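Long-range contacts in naphthalene dioxygenase large subunit (Rhodococcus sp., PDB 2B1X), which is the large subunit of a Rieske-type ring-hydroxylating dioxygenase, carrying an Fe2/S2 cluster in one domain and an iron(III) ion in the other: residues M309-F320 with E353-F362; M1-T9 with E32-R40. All blocks are in the same frame, centred on the assembly; numbering follows the deposited sequence.

Contact 1. Residues M309-F320 with E353-F362; sequences MGKDHLSAPTAF and ESYKSYLRTF
Phe320 lies flat against helix 353-361, one ring face on the backbone of Tyr358: Tyr358 CA stands 3.6 Å from the ring centroid, a CH-pi contact almost on the ring normal. With chi1 at 65°, Phe320 CG stands between the residue's own N and carbonyl carbon, and the ring runs on along the helix to Thr361 and Phe362. The Tyr358 ring turns its edge to Phe320 in an offset edge-to-face pair, planes at 65°, while its hydroxyl bonds to Ser338. Met309 CE reaches the edge of Phe362.

Small serines let strand and helix come close. Ser354 OG donates to Ala319 O over 2.7 Å, in the carbonyl plane on a lone pair. Ser357 OG donates to Met309 O, 2.8 Å away, from the face opposite Thr318 N, so that this carbonyl serves both hairpin and helix. Arg360 NH1 comes to Lys311 O at 2.9 Å from above the carbonyl plane; the side chains of Arg360 and Lys311 lie side by side and point the same way. A water that accepts from NH1 lies between it and Asp312 OD1, and Arg360 NH2 donates to the backbone O of Asp68 of the small subunit. The long Lys311 chain passes over Lys356 CB to Glu353, NZ 3.9 Å from OE1 in a long salt bridge.

The arrangement is a beta-hairpin end packed on a helix, in the helix-on-antiparallel-sheet fold of the catalytic domain, with Phe362 near the iron(III) ion.

Contact 2. Residues M1-T9 with E32-R40; sequences MLSNELRQT and EVHDVERER
Leu2 and Leu6 bring the N-terminal segment against helix 32-40, whose axis runs at 71° to that of helix 4-9 with 11.5 Å between them at closest approach. The motif is an N-capped helix start held by a carboxylate from a second helix: Ser3 occupies the N-cap, and its OG accepts from Leu6 N.

Glu32 supplies the carboxylate. Its chain leaves with CG anti to the backbone N (chi1 -166°) and stays extended, long enough to span the gap between the helices. Both Glu32 oxygens accept from Ser3 through their syn lone pairs: Ser3 N gives a nearly straight bond to Glu32 OE2 (2.8 Å, 168° at the hydrogen), and Ser3 OG donates to Glu32 OE1 over 2.7 Å. Serine suits the place because its short hydroxyl can donate to the glutamate while accepting from the helix. The two bonds fix the carboxylate's rotation, and the nearby start of helix 4-9 would probably favour its negative charge.

Leu6 slides past the Glu32 chain in the opposite direction, and its CD1 lies 3.8 Å from Val33 CG2. The branched valines give the helix a compact apolar surface; on it Leu2 crosses Val36 at about a right angle. Helix 422-436 also borders this patch, with Leu436 on Leu2 and Met435 on Val36. Leu2 CD2 further lies over one face of the Arg40 guanidinium, offset toward its rim; Arg40 NH1 is hydrogen-bonded to Met435 O and salt-bridged to Glu438 OE2. A water finishes the polar side, donating to Met1 O at 2.6 Å and to Glu32 OE2 at 2.9 Å.

In the fold
From the N terminus, contact 2 comes first: it joins residues 1-9 to 32-40 and closes a short loop holding the rest of helix 4-16 and strand 22-24. The chain then forms the Rieske domain and enters the catalytic domain, where contact 1 joins 309-320 to 353-362 across the rest of strand 318-330, strand 333-343 and the first turn of helix 348-361. The loops follow one another in series, neither nesting nor crossing. The centres of contact 1 and contact 2 lie about 42 Å apart, on opposite sides of the chain's centre. Contact 2 ties the N-terminal helices together beside helix 422-436 near the end of the modelled chain; contact 1 ties helix 348-361 to the large antiparallel sheet, facing the small subunit.

Contact 1. Residues M309-F320 with E353-F362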
# COMPACT_ATOMS: atom_id res chain seq x y z
N MET A 309 22.79 3.28 31.57
CA MET A 309 23.29 2.39 30.49
C MET A 309 24.49 2.97 29.77
O MET A 309 24.62 4.20 29.64
CB MET A 309 22.18 2.09 29.46
CG MET A 309 22.10 0.61 29.01
SD MET A 309 20.46 -0.11 29.25
CE MET A 309 19.49 1.25 28.97
N GLY A 310 25.39 2.08 29.34
CA GLY A 310 26.52 2.43 28.49
C GLY A 310 26.11 2.90 27.09
O GLY A 310 25.07 2.47 26.55
N LYS A 311 26.91 3.79 26.51
CA LYS A 311 26.69 4.28 25.14
C LYS A 311 27.33 3.35 24.09
O LYS A 311 27.22 3.58 22.88
CB LYS A 311 27.21 5.72 24.98
CG LYS A 311 28.72 5.83 24.94
CD LYS A 311 29.15 7.26 24.78
CE LYS A 311 30.59 7.45 25.20
NZ LYS A 311 31.29 8.37 24.30
N ASP A 312 28.01 2.32 24.59
CA ASP A 312 28.68 1.29 23.77
C ASP A 312 29.26 0.23 24.72
O ASP A 312 29.17 0.37 25.95
CB ASP A 312 29.71 1.90 22.82
CG ASP A 312 30.90 2.54 23.56
OD1 ASP A 312 31.39 3.59 23.12
OD2 ASP A 312 31.36 2.07 24.60
N HIS A 313 29.87 -0.83 24.18
CA HIS A 313 30.32 -1.94 25.01
C HIS A 313 31.58 -1.62 25.84
O HIS A 313 32.01 -2.43 26.66
CB HIS A 313 30.58 -3.17 24.13
CG HIS A 313 31.61 -2.94 23.07
ND1 HIS A 313 31.48 -1.97 22.11
CD2 HIS A 313 32.80 -3.55 22.84
CE1 HIS A 313 32.55 -1.98 21.33
NE2 HIS A 313 33.36 -2.94 21.73
N LEU A 314 32.15 -0.44 25.64
CA LEU A 314 33.40 -0.11 26.29
C LEU A 314 33.26 0.99 27.34
O LEU A 314 34.24 1.41 27.94
CB LEU A 314 34.44 0.30 25.23
CG LEU A 314 34.83 -0.71 24.13
CD1 LEU A 314 35.69 -0.02 23.10
CD2 LEU A 314 35.56 -1.96 24.72
N SER A 315 32.03 1.45 27.57
CA SER A 315 31.86 2.68 28.35
C SER A 315 31.09 2.48 29.64
O SER A 315 30.23 1.62 29.72
CB SER A 315 31.20 3.76 27.50
OG SER A 315 31.96 3.98 26.32
N ALA A 316 31.46 3.27 30.66
CA ALA A 316 30.70 3.32 31.91
C ALA A 316 29.33 3.91 31.64
O ALA A 316 29.17 4.82 30.81
CB ALA A 316 31.43 4.18 32.93
N PRO A 317 28.33 3.40 32.35
CA PRO A 317 26.95 3.81 32.09
C PRO A 317 26.65 5.25 32.53
O PRO A 317 27.25 5.78 33.45
CB PRO A 317 26.12 2.81 32.90
CG PRO A 317 27.01 2.35 33.99
CD PRO A 317 28.43 2.40 33.44
N THR A 318 25.73 5.88 31.82
CA THR A 318 25.14 7.12 32.30
C THR A 318 23.60 7.08 32.19
O THR A 318 23.05 6.30 31.40
CB THR A 318 25.90 8.43 31.79
OG1 THR A 318 25.02 9.45 31.31
CG2 THR A 318 26.92 8.17 30.68
N ALA A 319 22.95 7.81 33.08
CA ALA A 319 21.51 7.87 33.17
C ALA A 319 20.90 8.64 32.01
O ALA A 319 21.44 9.66 31.55
CB ALA A 319 21.10 8.50 34.51
N PHE A 320 19.77 8.16 31.52
CA PHE A 320 19.02 8.94 30.53
C PHE A 320 17.55 8.77 30.82
O PHE A 320 17.14 7.77 31.42
CB PHE A 320 19.38 8.51 29.11
CG PHE A 320 18.98 7.08 28.77
CD1 PHE A 320 17.68 6.79 28.30
CD2 PHE A 320 19.91 6.06 28.85
CE1 PHE A 320 17.34 5.49 27.95
CE2 PHE A 320 19.57 4.75 28.51
CZ PHE A 320 18.27 4.47 28.06
N GLU A 353 26.69 12.89 26.99
CA GLU A 353 26.83 11.51 27.45
C GLU A 353 25.50 10.81 27.62
O GLU A 353 25.36 9.64 27.26
CB GLU A 353 27.61 11.43 28.78
CG GLU A 353 29.11 11.62 28.65
CD GLU A 353 29.76 10.73 27.59
OE1 GLU A 353 29.40 9.53 27.49
OE2 GLU A 353 30.64 11.23 26.86
N SER A 354 24.53 11.51 28.18
CA SER A 354 23.22 10.92 28.45
C SER A 354 22.46 10.64 27.13
O SER A 354 21.79 9.63 26.98
CB SER A 354 22.42 11.86 29.36
OG SER A 354 21.09 11.41 29.55
N TYR A 355 22.60 11.57 26.19
CA TYR A 355 22.09 11.46 24.83
C TYR A 355 22.64 10.24 24.10
O TYR A 355 21.87 9.50 23.47
CB TYR A 355 22.46 12.74 24.07
CG TYR A 355 22.47 12.65 22.54
CD1 TYR A 355 21.33 12.27 21.83
CD2 TYR A 355 23.61 12.98 21.83
CE1 TYR A 355 21.36 12.21 20.41
CE2 TYR A 355 23.65 12.94 20.44
CZ TYR A 355 22.51 12.55 19.74
OH TYR A 355 22.53 12.51 18.37
N LYS A 356 23.96 10.03 24.15
CA LYS A 356 24.56 8.86 23.52
C LYS A 356 24.12 7.53 24.22
O LYS A 356 23.87 6.52 23.56
CB LYS A 356 26.08 8.97 23.43
CG LYS A 356 26.62 10.22 22.66
CD LYS A 356 26.14 10.24 21.19
CE LYS A 356 26.82 11.31 20.33
NZ LYS A 356 28.36 11.22 20.32
N SER A 357 24.00 7.55 25.54
CA SER A 357 23.52 6.36 26.25
C SER A 357 22.11 5.98 25.82
O SER A 357 21.83 4.79 25.57
CB SER A 357 23.61 6.58 27.75
OG SER A 357 24.95 6.47 28.11
N TYR A 358 21.22 6.97 25.75
CA TYR A 358 19.88 6.77 25.19
C TYR A 358 19.91 6.27 23.74
O TYR A 358 19.16 5.34 23.36
CB TYR A 358 19.12 8.11 25.22
CG TYR A 358 17.95 8.18 24.23
CD1 TYR A 358 16.75 7.49 24.48
CD2 TYR A 358 18.04 8.94 23.05
CE1 TYR A 358 15.69 7.53 23.60
CE2 TYR A 358 16.93 8.98 22.13
CZ TYR A 358 15.78 8.28 22.43
OH TYR A 358 14.70 8.34 21.57
N LEU A 359 20.75 6.91 22.91
CA LEU A 359 20.63 6.76 21.45
C LEU A 359 21.04 5.36 20.97
O LEU A 359 20.40 4.82 20.04
CB LEU A 359 21.44 7.85 20.73
CG LEU A 359 21.27 8.02 19.23
CD1 LEU A 359 19.88 8.50 18.85
CD2 LEU A 359 22.33 8.93 18.68
N ARG A 360 22.05 4.77 21.61
CA ARG A 360 22.60 3.49 21.17
C ARG A 360 21.84 2.31 21.75
O ARG A 360 22.03 1.17 21.28
CB ARG A 360 24.11 3.37 21.47
CG ARG A 360 24.99 4.09 20.43
CD ARG A 360 25.01 5.60 20.65
NE ARG A 360 26.02 6.34 19.88
CZ ARG A 360 27.29 6.52 20.26
NH1 ARG A 360 27.75 5.99 21.40
NH2 ARG A 360 28.09 7.24 19.49
N THR A 361 20.95 2.59 22.72
CA THR A 361 20.15 1.55 23.40
C THR A 361 18.69 1.57 23.00
O THR A 361 18.14 0.52 22.65
CB THR A 361 20.31 1.59 24.96
OG1 THR A 361 19.88 2.86 25.47
CG2 THR A 361 21.79 1.49 25.36
N PHE A 362 18.08 2.76 23.05
CA PHE A 362 16.67 2.91 22.74
C PHE A 362 16.45 3.84 21.53
O PHE A 362 17.40 4.32 20.93
CB PHE A 362 15.87 3.32 24.01
CG PHE A 362 15.71 2.18 24.97
CD1 PHE A 362 16.75 1.82 25.83
CD2 PHE A 362 14.56 1.40 24.97
CE1 PHE A 362 16.63 0.70 26.68
CE2 PHE A 362 14.41 0.28 25.83
CZ PHE A 362 15.47 -0.07 26.68
O HOH W 1 30.55 5.75 21.57

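Contact 2. Residues M1-T9 with E32-R40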
# COMPACT_ATOMS: atom_id res chain seq x y z
N MET A 1 -22.32 0.61 19.10
CA MET A 1 -22.53 -0.55 20.02
C MET A 1 -21.49 -1.66 19.78
O MET A 1 -20.99 -1.81 18.67
CB MET A 1 -23.95 -1.11 19.87
CG MET A 1 -24.14 -2.12 18.72
SD MET A 1 -25.57 -3.26 18.91
CE MET A 1 -25.55 -3.65 20.77
N LEU A 2 -21.19 -2.40 20.84
CA LEU A 2 -20.34 -3.57 20.75
C LEU A 2 -21.12 -4.71 20.15
O LEU A 2 -22.28 -4.87 20.45
CB LEU A 2 -19.88 -4.01 22.15
CG LEU A 2 -19.15 -3.05 23.08
CD1 LEU A 2 -18.68 -3.80 24.32
CD2 LEU A 2 -18.00 -2.39 22.39
N SER A 3 -20.46 -5.49 19.30
CA SER A 3 -20.98 -6.79 18.91
C SER A 3 -21.16 -7.64 20.18
O SER A 3 -20.50 -7.42 21.21
CB SER A 3 -20.00 -7.47 17.94
OG SER A 3 -18.79 -7.85 18.60
N ASN A 4 -22.06 -8.62 20.12
CA ASN A 4 -22.26 -9.53 21.25
C ASN A 4 -20.98 -10.30 21.54
O ASN A 4 -20.58 -10.46 22.70
CB ASN A 4 -23.45 -10.47 21.02
CG ASN A 4 -24.79 -9.72 20.85
OD1 ASN A 4 -25.05 -8.71 21.53
ND2 ASN A 4 -25.64 -10.21 19.96
N GLU A 5 -20.29 -10.72 20.48
CA GLU A 5 -18.99 -11.39 20.61
C GLU A 5 -17.97 -10.55 21.38
O GLU A 5 -17.35 -11.04 22.30
CB GLU A 5 -18.43 -11.78 19.25
CG GLU A 5 -19.21 -12.87 18.52
CD GLU A 5 -20.56 -12.40 17.95
OE1 GLU A 5 -20.69 -11.19 17.61
OE2 GLU A 5 -21.50 -13.24 17.86
N LEU A 6 -17.80 -9.29 21.02
CA LEU A 6 -16.79 -8.49 21.68
C LEU A 6 -17.21 -8.26 23.14
O LEU A 6 -16.40 -8.37 24.04
CB LEU A 6 -16.54 -7.18 20.94
CG LEU A 6 -15.52 -6.20 21.57
CD1 LEU A 6 -14.17 -6.88 22.00
CD2 LEU A 6 -15.27 -4.99 20.66
N ARG A 7 -18.49 -7.95 23.36
CA ARG A 7 -18.98 -7.67 24.69
C ARG A 7 -18.66 -8.85 25.61
O ARG A 7 -18.06 -8.67 26.67
CB ARG A 7 -20.48 -7.37 24.69
CG ARG A 7 -21.05 -7.03 26.08
CD ARG A 7 -22.50 -6.58 26.11
NE ARG A 7 -22.69 -5.35 25.34
CZ ARG A 7 -22.47 -4.11 25.81
NH1 ARG A 7 -22.05 -3.92 27.06
NH2 ARG A 7 -22.66 -3.06 25.01
N GLN A 8 -19.02 -10.05 25.18
CA GLN A 8 -18.86 -11.24 25.98
C GLN A 8 -17.38 -11.49 26.25
O GLN A 8 -17.00 -11.88 27.36
CB GLN A 8 -19.49 -12.45 25.30
CG GLN A 8 -21.04 -12.50 25.43
CD GLN A 8 -21.71 -13.48 24.46
OE1 GLN A 8 -21.06 -14.39 23.92
NE2 GLN A 8 -23.02 -13.30 24.23
N THR A 9 -16.56 -11.22 25.24
CA THR A 9 -15.10 -11.38 25.38
C THR A 9 -14.54 -10.45 26.45
O THR A 9 -13.68 -10.83 27.27
CB THR A 9 -14.40 -11.12 24.04
OG1 THR A 9 -14.70 -12.18 23.12
CG2 THR A 9 -12.89 -11.20 24.18
N GLU A 32 -12.57 -4.41 15.02
CA GLU A 32 -13.68 -3.93 15.87
C GLU A 32 -13.11 -3.42 17.20
O GLU A 32 -13.55 -2.39 17.71
CB GLU A 32 -14.75 -5.00 16.13
CG GLU A 32 -16.04 -4.39 16.73
CD GLU A 32 -16.99 -5.38 17.41
OE1 GLU A 32 -16.75 -6.61 17.36
OE2 GLU A 32 -18.01 -4.90 17.98
N VAL A 33 -12.12 -4.13 17.73
CA VAL A 33 -11.49 -3.71 18.97
C VAL A 33 -10.91 -2.33 18.71
O VAL A 33 -11.14 -1.39 19.48
CB VAL A 33 -10.41 -4.71 19.42
CG1 VAL A 33 -9.55 -4.11 20.51
CG2 VAL A 33 -11.06 -6.02 19.94
N HIS A 34 -10.15 -2.18 17.63
CA HIS A 34 -9.56 -0.87 17.33
C HIS A 34 -10.60 0.24 17.24
O HIS A 34 -10.43 1.31 17.82
CB HIS A 34 -8.70 -0.89 16.05
CG HIS A 34 -7.80 0.29 15.93
ND1 HIS A 34 -6.62 0.40 16.65
CD2 HIS A 34 -7.92 1.43 15.21
CE1 HIS A 34 -6.05 1.56 16.36
NE2 HIS A 34 -6.82 2.21 15.50
N ASP A 35 -11.72 -0.03 16.55
CA ASP A 35 -12.73 1.02 16.34
C ASP A 35 -13.42 1.42 17.63
O ASP A 35 -13.62 2.62 17.88
CB ASP A 35 -13.79 0.58 15.32
CG ASP A 35 -13.28 0.61 13.89
OD1 ASP A 35 -12.34 1.38 13.59
OD2 ASP A 35 -13.83 -0.09 12.98
N VAL A 36 -13.78 0.44 18.45
CA VAL A 36 -14.41 0.70 19.74
C VAL A 36 -13.43 1.44 20.68
O VAL A 36 -13.78 2.47 21.30
CB VAL A 36 -14.95 -0.60 20.37
CG1 VAL A 36 -15.40 -0.36 21.81
CG2 VAL A 36 -16.10 -1.11 19.51
N GLU A 37 -12.20 0.95 20.71
CA GLU A 37 -11.13 1.55 21.52
C GLU A 37 -10.86 3.03 21.18
O GLU A 37 -10.59 3.85 22.06
CB GLU A 37 -9.88 0.74 21.30
CG GLU A 37 -8.63 1.14 22.08
CD GLU A 37 -7.43 0.35 21.58
OE1 GLU A 37 -6.94 0.65 20.44
OE2 GLU A 37 -7.00 -0.60 22.30
N ARG A 38 -10.94 3.37 19.91
CA ARG A 38 -10.74 4.75 19.48
C ARG A 38 -11.69 5.68 20.23
O ARG A 38 -11.29 6.73 20.69
CB ARG A 38 -10.97 4.87 17.96
CG ARG A 38 -10.92 6.29 17.41
CD ARG A 38 -11.32 6.40 15.91
NE ARG A 38 -10.31 5.85 14.99
CZ ARG A 38 -10.44 4.71 14.30
NH1 ARG A 38 -11.54 3.97 14.40
NH2 ARG A 38 -9.47 4.31 13.47
N GLU A 39 -12.96 5.29 20.33
CA GLU A 39 -13.90 6.11 21.08
C GLU A 39 -13.75 5.92 22.60
O GLU A 39 -13.66 6.89 23.37
CB GLU A 39 -15.32 5.75 20.65
CG GLU A 39 -16.40 6.57 21.35
CD GLU A 39 -17.79 5.99 21.13
OE1 GLU A 39 -18.30 6.11 19.99
OE2 GLU A 39 -18.35 5.40 22.09
N ARG A 40 -13.73 4.66 23.04
CA ARG A 40 -13.89 4.37 24.45
C ARG A 40 -12.63 4.60 25.25
O ARG A 40 -12.72 4.98 26.42
CB ARG A 40 -14.46 2.99 24.68
CG ARG A 40 -15.86 2.93 24.15
CD ARG A 40 -16.79 2.04 24.85
NE ARG A 40 -18.12 2.14 24.25
CZ ARG A 40 -19.13 1.31 24.49
NH1 ARG A 40 -18.97 0.28 25.34
NH2 ARG A 40 -20.29 1.52 23.87
O HOH W 2 -18.85 -2.20 17.33